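Local coordinates for protein inositol monophosphatase (Zymomonas mobilis, PDB 4N81) that is probably a magnesium-dependent phosphatase of the inositol monophosphatase superfamily, removing phosphate from substrates such as inositol monophosphate, at residues A[14-25]-A[117-128]. Residues are numbered along the deposited sequence; the frame is centred on the assembly and turned at random.
Sequences HRLADVAADIIR and IINQPIHQERWV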
ATOM      1  N   HIS A  14      -3.055  24.950  -0.832  1.00 24.22           N
ATOM      2  CA  HIS A  14      -1.929  24.428  -1.594  1.00 19.98           C
ATOM      3  C   HIS A  14      -0.611  24.850  -1.001  1.00 23.46           C
ATOM      4  O   HIS A  14       0.364  24.063  -0.985  1.00 21.42           O
ATOM      5  CB  HIS A  14      -1.972  24.949  -3.047  1.00 20.70           C
ATOM      6  CG  HIS A  14      -2.910  24.169  -3.925  1.00 24.53           C
ATOM      7  ND1 HIS A  14      -2.671  22.861  -4.283  1.00 23.46           N
ATOM      8  CD2 HIS A  14      -4.097  24.502  -4.492  1.00 26.34           C
ATOM      9  CE1 HIS A  14      -3.664  22.420  -5.040  1.00 24.81           C
ATOM     10  NE2 HIS A  14      -4.551  23.395  -5.176  1.00 21.72           N
ATOM     11  N   ARG A  15      -0.568  26.091  -0.503  1.00 22.89           N
ATOM     12  CA  ARG A  15       0.691  26.536   0.121  1.00 24.89           C
ATOM     13  C   ARG A  15       1.022  25.735   1.386  1.00 22.11           C
ATOM     14  O   ARG A  15       2.180  25.342   1.612  1.00 21.98           O
ATOM     15  CB  ARG A  15       0.643  28.066   0.397  1.00 29.47           C
ATOM     16  CG  ARG A  15       1.790  28.592   1.268  1.00 40.82           C
ATOM     17  CD  ARG A  15       2.223  30.036   0.924  1.00 52.36           C
ATOM     18  NE  ARG A  15       1.523  31.118   1.629  1.00 59.35           N
ATOM     19  CZ  ARG A  15       0.427  31.736   1.174  1.00 62.90           C
ATOM     20  NH1 ARG A  15      -0.137  31.344   0.029  1.00 65.52           N
ATOM     21  NH2 ARG A  15      -0.132  32.726   1.877  1.00 59.21           N
ATOM     22  N   LEU A  16      -0.014  25.417   2.168  1.00 24.07           N
ATOM     23  CA  LEU A  16       0.195  24.626   3.372  1.00 21.99           C
ATOM     24  C   LEU A  16       0.660  23.233   2.986  1.00 19.36           C
ATOM     25  O   LEU A  16       1.563  22.662   3.611  1.00 19.07           O
ATOM     26  CB  LEU A  16      -1.103  24.547   4.182  1.00 23.16           C
ATOM     27  CG  LEU A  16      -1.646  25.906   4.674  1.00 24.44           C
ATOM     28  CD1 LEU A  16      -2.961  25.657   5.373  1.00 24.65           C
ATOM     29  CD2 LEU A  16      -0.686  26.602   5.631  1.00 26.70           C
ATOM     30  N   ALA A  17       0.087  22.687   1.918  1.00 18.56           N
ATOM     31  CA  ALA A  17       0.510  21.344   1.534  1.00 17.31           C
ATOM     32  C   ALA A  17       1.955  21.335   1.074  1.00 18.44           C
ATOM     33  O   ALA A  17       2.708  20.374   1.397  1.00 17.54           O
ATOM     34  CB  ALA A  17      -0.418  20.711   0.463  1.00 17.84           C
ATOM     35  N   ASP A  18       2.360  22.400   0.376  1.00 18.82           N
ATOM     36  CA  ASP A  18       3.750  22.492  -0.103  1.00 21.08           C
ATOM     37  C   ASP A  18       4.743  22.607   1.053  1.00 22.25           C
ATOM     38  O   ASP A  18       5.806  21.952   1.085  1.00 20.97           O
ATOM     39  CB  ASP A  18       3.966  23.753  -0.965  1.00 23.06           C
ATOM     40  CG  ASP A  18       3.221  23.687  -2.298  1.00 28.52           C
ATOM     41  OD1 ASP A  18       2.779  22.574  -2.674  1.00 25.93           O
ATOM     42  OD2 ASP A  18       3.102  24.754  -2.959  1.00 24.02           O
ATOM     43  N   VAL A  19       4.360  23.423   2.033  1.00 24.55           N
ATOM     44  CA  VAL A  19       5.230  23.632   3.172  1.00 25.52           C
ATOM     45  C   VAL A  19       5.401  22.330   3.970  1.00 21.09           C
ATOM     46  O   VAL A  19       6.560  21.902   4.353  1.00 21.26           O
ATOM     47  CB  VAL A  19       4.663  24.792   4.013  1.00 24.92           C
ATOM     48  CG1 VAL A  19       5.278  24.820   5.399  1.00 27.42           C
ATOM     49  CG2 VAL A  19       4.862  26.144   3.235  1.00 24.36           C
ATOM     50  N   ALA A  20       4.265  21.656   4.163  1.00 18.93           N
ATOM     51  CA  ALA A  20       4.333  20.379   4.876  1.00 19.75           C
ATOM     52  C   ALA A  20       5.176  19.342   4.107  1.00 21.32           C
ATOM     53  O   ALA A  20       5.984  18.586   4.711  1.00 19.07           O
ATOM     54  CB  ALA A  20       2.893  19.816   5.110  1.00 16.95           C
ATOM     55  N   ALA A  21       5.036  19.335   2.768  1.00 17.75           N
ATOM     56  CA  ALA A  21       5.707  18.321   1.963  1.00 16.45           C
ATOM     57  C   ALA A  21       7.207  18.489   2.102  1.00 19.45           C
ATOM     58  O   ALA A  21       7.942  17.495   2.252  1.00 18.49           O
ATOM     59  CB  ALA A  21       5.337  18.442   0.460  1.00 17.60           C
ATOM     60  N   ASP A  22       7.661  19.738   1.990  1.00 20.08           N
ATOM     61  CA  ASP A  22       9.110  19.942   2.027  1.00 19.00           C
ATOM     62  C   ASP A  22       9.668  19.609   3.389  1.00 23.15           C
ATOM     63  O   ASP A  22      10.835  19.240   3.507  1.00 20.97           O
ATOM     64  CB  ASP A  22       9.501  21.379   1.675  1.00 21.26           C
ATOM     65  CG  ASP A  22       9.170  21.724   0.227  1.00 29.78           C
ATOM     66  OD1 ASP A  22       9.025  22.924  -0.101  1.00 32.77           O
ATOM     67  OD2 ASP A  22       9.050  20.773  -0.575  1.00 30.39           O
ATOM     68  N   ILE A  23       8.866  19.777   4.435  1.00 18.95           N
ATOM     69  CA  ILE A  23       9.400  19.387   5.748  1.00 19.06           C
ATOM     70  C   ILE A  23       9.442  17.863   5.967  1.00 18.87           C
ATOM     71  O   ILE A  23      10.394  17.319   6.536  1.00 17.96           O
ATOM     72  CB  ILE A  23       8.559  20.045   6.835  1.00 23.95           C
ATOM     73  CG1 ILE A  23       8.877  21.535   6.865  1.00 25.18           C
ATOM     74  CG2 ILE A  23       8.775  19.371   8.192  1.00 23.83           C
ATOM     75  CD1 ILE A  23       7.776  22.369   7.519  1.00 26.73           C
ATOM     76  N   ILE A  24       8.389  17.191   5.510  1.00 16.78           N
ATOM     77  CA  ILE A  24       8.193  15.747   5.733  1.00 15.70           C
ATOM     78  C   ILE A  24       9.114  14.882   4.870  1.00 15.36           C
ATOM     79  O   ILE A  24       9.676  13.905   5.346  1.00 15.08           O
ATOM     80  CB  ILE A  24       6.725  15.353   5.428  1.00 17.36           C
ATOM     81  CG1 ILE A  24       5.770  15.989   6.466  1.00 17.95           C
ATOM     82  CG2 ILE A  24       6.560  13.803   5.362  1.00 16.54           C
ATOM     83  CD1 ILE A  24       4.217  15.920   6.038  1.00 18.04           C
ATOM     84  N   ARG A  25       9.328  15.287   3.625  1.00 15.57           N
ATOM     85  CA  ARG A  25      10.053  14.425   2.669  1.00 18.56           C
ATOM     86  C   ARG A  25      11.430  13.906   3.155  1.00 18.64           C
ATOM     87  O   ARG A  25      11.705  12.705   3.059  1.00 16.07           O
ATOM     88  CB  ARG A  25      10.194  15.159   1.329  1.00 20.19           C
ATOM     89  CG  ARG A  25      10.743  14.350   0.165  1.00 23.71           C
ATOM     90  CD  ARG A  25      10.777  15.224  -1.142  1.00 21.51           C
ATOM     91  NE  ARG A  25       9.420  15.548  -1.607  1.00 23.38           N
ATOM     92  CZ  ARG A  25       8.884  16.774  -1.553  1.00 27.83           C
ATOM     93  NH1 ARG A  25       7.626  16.993  -2.009  1.00 19.42           N
ATOM     94  NH2 ARG A  25       9.605  17.779  -1.063  1.00 30.40           N
ATOM     95  N   ILE A 117      -7.655  18.867   0.935  1.00 14.36           N
ATOM     96  CA  ILE A 117      -6.552  18.420   0.092  1.00 13.63           C
ATOM     97  C   ILE A 117      -5.987  17.152   0.725  1.00 14.24           C
ATOM     98  O   ILE A 117      -5.832  17.085   1.992  1.00 14.00           O
ATOM     99  CB  ILE A 117      -5.432  19.521  -0.015  1.00 14.62           C
ATOM    100  CG1 ILE A 117      -5.907  20.676  -0.922  1.00 15.61           C
ATOM    101  CG2 ILE A 117      -4.135  18.936  -0.606  1.00 14.29           C
ATOM    102  CD1 ILE A 117      -4.844  21.762  -1.184  1.00 16.90           C
ATOM    103  N   ILE A 118      -5.711  16.159  -0.132  1.00 12.04           N
ATOM    104  CA  ILE A 118      -4.821  15.046   0.230  1.00 11.40           C
ATOM    105  C   ILE A 118      -3.556  15.249  -0.578  1.00 19.13           C
ATOM    106  O   ILE A 118      -3.621  15.333  -1.808  1.00 11.82           O
ATOM    107  CB  ILE A 118      -5.369  13.648  -0.201  1.00 10.53           C
ATOM    108  CG1 ILE A 118      -6.708  13.298   0.523  1.00 12.58           C
ATOM    109  CG2 ILE A 118      -4.320  12.565   0.103  1.00 10.07           C
ATOM    110  CD1 ILE A 118      -7.558  12.198  -0.279  1.00 10.47           C
ATOM    111  N   ASN A 119      -2.399  15.271   0.078  1.00 11.87           N
ATOM    112  CA  ASN A 119      -1.167  15.388  -0.680  1.00 14.20           C
ATOM    113  C   ASN A 119      -0.194  14.296  -0.322  1.00 13.29           C
ATOM    114  O   ASN A 119       0.178  14.173   0.847  1.00 13.17           O
ATOM    115  CB  ASN A 119      -0.483  16.735  -0.418  1.00 13.23           C
ATOM    116  CG  ASN A 119       0.723  16.954  -1.353  1.00 15.92           C
ATOM    117  OD1 ASN A 119       0.557  17.023  -2.556  1.00 15.64           O
ATOM    118  ND2 ASN A 119       1.936  17.033  -0.787  1.00 14.07           N
ATOM    119  N   GLN A 120       0.270  13.558  -1.331  1.00 11.46           N
ATOM    120  CA  GLN A 120       1.276  12.515  -1.098  1.00 11.14           C
ATOM    121  C   GLN A 120       2.558  13.173  -1.539  1.00 13.32           C
ATOM    122  O   GLN A 120       2.783  13.374  -2.743  1.00 13.43           O
ATOM    123  CB  GLN A 120       0.943  11.306  -2.028  1.00 10.58           C
ATOM    124  CG  GLN A 120       1.372   9.948  -1.377  1.00 10.07           C
ATOM    125  CD  GLN A 120       2.829   9.985  -0.919  1.00 10.44           C
ATOM    126  OE1 GLN A 120       3.726  10.297  -1.702  1.00 10.97           O
ATOM    127  NE2 GLN A 120       3.063   9.688   0.342  1.00 10.47           N
ATOM    128  N   PRO A 121       3.437  13.515  -0.562  1.00 13.68           N
ATOM    129  CA  PRO A 121       4.584  14.361  -0.915  1.00 13.12           C
ATOM    130  C   PRO A 121       5.740  13.596  -1.527  1.00 14.67           C
ATOM    131  O   PRO A 121       6.668  14.244  -2.026  1.00 17.66           O
ATOM    132  CB  PRO A 121       4.991  14.981   0.420  1.00 13.57           C
ATOM    133  CG  PRO A 121       4.531  13.924   1.479  1.00 12.76           C
ATOM    134  CD  PRO A 121       3.226  13.410   0.900  1.00 12.50           C
ATOM    135  N   ILE A 122       5.716  12.252  -1.480  1.00 13.19           N
ATOM    136  CA  ILE A 122       6.841  11.508  -2.062  1.00 14.39           C
ATOM    137  C   ILE A 122       6.615  11.370  -3.565  1.00 15.38           C
ATOM    138  O   ILE A 122       7.493  11.682  -4.375  1.00 17.15           O
ATOM    139  CB  ILE A 122       6.978  10.089  -1.404  1.00 14.53           C
ATOM    140  CG1 ILE A 122       7.025  10.234   0.134  1.00 11.89           C
ATOM    141  CG2 ILE A 122       8.247   9.337  -1.949  1.00 16.25           C
ATOM    142  CD1 ILE A 122       8.082  11.254   0.658  1.00 12.72           C
ATOM    143  N   HIS A 123       5.427  10.922  -3.944  1.00 13.83           N
ATOM    144  CA  HIS A 123       5.106  10.786  -5.388  1.00 15.81           C
ATOM    145  C   HIS A 123       4.422  11.948  -6.046  1.00 15.79           C
ATOM    146  O   HIS A 123       4.146  11.916  -7.248  1.00 13.91           O
ATOM    147  CB  HIS A 123       4.469   9.430  -5.656  1.00 16.56           C
ATOM    148  CG  HIS A 123       5.449   8.326  -5.373  1.00 20.37           C
ATOM    149  ND1 HIS A 123       5.165   7.255  -4.551  1.00 23.20           N
ATOM    150  CD2 HIS A 123       6.758   8.207  -5.729  1.00 23.73           C
ATOM    151  CE1 HIS A 123       6.245   6.493  -4.454  1.00 19.95           C
ATOM    152  NE2 HIS A 123       7.229   7.058  -5.138  1.00 31.34           N
ATOM    153  N   GLN A 124       4.201  12.997  -5.262  1.00 13.38           N
ATOM    154  CA  GLN A 124       3.580  14.228  -5.776  1.00 16.46           C
ATOM    155  C   GLN A 124       2.211  13.939  -6.400  1.00 16.19           C
ATOM    156  O   GLN A 124       1.984  14.168  -7.588  1.00 16.95           O
ATOM    157  CB  GLN A 124       4.485  14.916  -6.804  1.00 23.23           C
ATOM    158  CG  GLN A 124       5.938  14.878  -6.438  1.00 36.88           C
ATOM    159  CD  GLN A 124       6.273  15.952  -5.494  1.00 48.28           C
ATOM    160  OE1 GLN A 124       5.600  16.125  -4.469  1.00 53.91           O
ATOM    161  NE2 GLN A 124       7.302  16.731  -5.832  1.00 50.37           N
ATOM    162  N   GLU A 125       1.315  13.424  -5.581  1.00 12.42           N
ATOM    163  CA  GLU A 125      -0.044  13.182  -6.015  1.00 12.07           C
ATOM    164  C   GLU A 125      -0.909  14.012  -5.077  1.00 13.23           C
ATOM    165  O   GLU A 125      -0.869  13.816  -3.844  1.00 13.24           O
ATOM    166  CB  GLU A 125      -0.364  11.703  -5.787  1.00 12.78           C
ATOM    167  CG  GLU A 125       0.615  10.784  -6.564  1.00 15.06           C
ATOM    168  CD  GLU A 125       0.311   9.279  -6.367  1.00 20.44           C
ATOM    169  OE1 GLU A 125       0.029   8.571  -7.374  1.00 19.63           O
ATOM    170  OE2 GLU A 125       0.387   8.830  -5.202  1.00 19.00           O
ATOM    171  N   ARG A 126      -1.744  14.868  -5.665  1.00 12.54           N
ATOM    172  CA  ARG A 126      -2.511  15.811  -4.876  1.00 13.08           C
ATOM    173  C   ARG A 126      -3.976  15.835  -5.333  1.00 13.15           C
ATOM    174  O   ARG A 126      -4.272  16.123  -6.512  1.00 14.96           O
ATOM    175  CB  ARG A 126      -1.915  17.222  -4.991  1.00 14.75           C
ATOM    176  CG  ARG A 126      -2.676  18.237  -4.102  1.00 14.34           C
ATOM    177  CD  ARG A 126      -1.950  19.617  -4.021  1.00 19.70           C
ATOM    178  NE  ARG A 126      -0.630  19.451  -3.418  1.00 19.59           N
ATOM    179  CZ  ARG A 126       0.223  20.443  -3.145  1.00 19.08           C
ATOM    180  NH1 ARG A 126      -0.089  21.718  -3.400  1.00 17.81           N
ATOM    181  NH2 ARG A 126       1.400  20.144  -2.604  1.00 19.92           N
ATOM    182  N   TRP A 127      -4.865  15.490  -4.405  1.00 12.13           N
ATOM    183  CA  TRP A 127      -6.313  15.565  -4.623  1.00 12.07           C
ATOM    184  C   TRP A 127      -6.824  16.869  -3.994  1.00 13.38           C
ATOM    185  O   TRP A 127      -6.446  17.153  -2.860  1.00 14.44           O
ATOM    186  CB  TRP A 127      -6.974  14.427  -3.831  1.00 11.18           C
ATOM    187  CG  TRP A 127      -6.803  13.036  -4.383  1.00 10.53           C
ATOM    188  CD1 TRP A 127      -7.720  12.341  -5.175  1.00 10.31           C
ATOM    189  CD2 TRP A 127      -5.683  12.162  -4.187  1.00 11.44           C
ATOM    190  NE1 TRP A 127      -7.189  11.093  -5.498  1.00 13.00           N
ATOM    191  CE2 TRP A 127      -5.967  10.945  -4.881  1.00 11.58           C
ATOM    192  CE3 TRP A 127      -4.444  12.290  -3.524  1.00 11.35           C
ATOM    193  CZ2 TRP A 127      -5.086   9.837  -4.855  1.00 10.17           C
ATOM    194  CZ3 TRP A 127      -3.561  11.195  -3.517  1.00 11.93           C
ATOM    195  CH2 TRP A 127      -3.890   9.982  -4.173  1.00 13.71           C
ATOM    196  N   VAL A 128      -7.672  17.633  -4.706  1.00 13.52           N
ATOM    197  CA  VAL A 128      -8.245  18.855  -4.140  1.00 14.22           C
ATOM    198  C   VAL A 128      -9.756  18.803  -4.328  1.00 16.09           C
ATOM    199  O   VAL A 128     -10.232  18.667  -5.469  1.00 14.28           O
ATOM    200  CB  VAL A 128      -7.743  20.105  -4.882  1.00 18.26           C
ATOM    201  CG1 VAL A 128      -8.298  21.382  -4.200  1.00 16.83           C
ATOM    202  CG2 VAL A 128      -6.206  20.100  -4.906  1.00 15.85           C
TER
HETATM  203  O   HOH W   1       2.366  17.412   2.056  1.00 16.58           O
HETATM  204  O   HOH W   2       9.597  13.166  -3.552  1.00 26.22           O
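Helix 14-24 packs against the antiparallel beta-hairpin 117-128 of the inositol monophosphatase fold, where His-14 and Asp-18 meet the guanidinium of Arg-126 at its edge and Ala-17 CB covers one face. Arg-126 NH1 donates to His-14 ND1 (3.0 Å), with ring and guanidinium nearly coplanar. Arg-126 NH1 and NH2 both grip Asp-18 OD1 in an end-on salt bridge, the shorter bond from NH2 (2.8 Å). Arg-126 NE donates to Asn-119 OD1 (2.8 Å) from above the amide plane. With CG anti to the backbone N (chi1 -177°), the Arg-126 chain runs out extended and bends at chi3 (-62°), laying the guanidinium against Ala-17 CB. A leucine in place of Arg-126 would probably leave the Asp-18 carboxylate without its counter-charge and His-14 ND1 without this donor. Ile-117 CD1 makes a CH-pi contact over the His-14 ring, 4.0 Å from its centroid. A water joins Ala-17 O to Asn-119 ND2, and beyond it Ala-21 CB presses tightly on Pro-121 CB (3.5 Å). At the hairpin turn, which carries a G1 beta bulge, Arg-25 grips Pro-121 O side-on through NE and NH1 (2.9 Å from NH1), while its NH2 is held in a salt bridge by Asp-22. Leu-16 and Ala-17 also touch Ile-105 of strand 102-109, next to strand 112-120 in the sheet; helix 42-61 packs against Leu-16, Val-19 and Ile-23, and helix 214-220 meets Ile-118 and Trp-127.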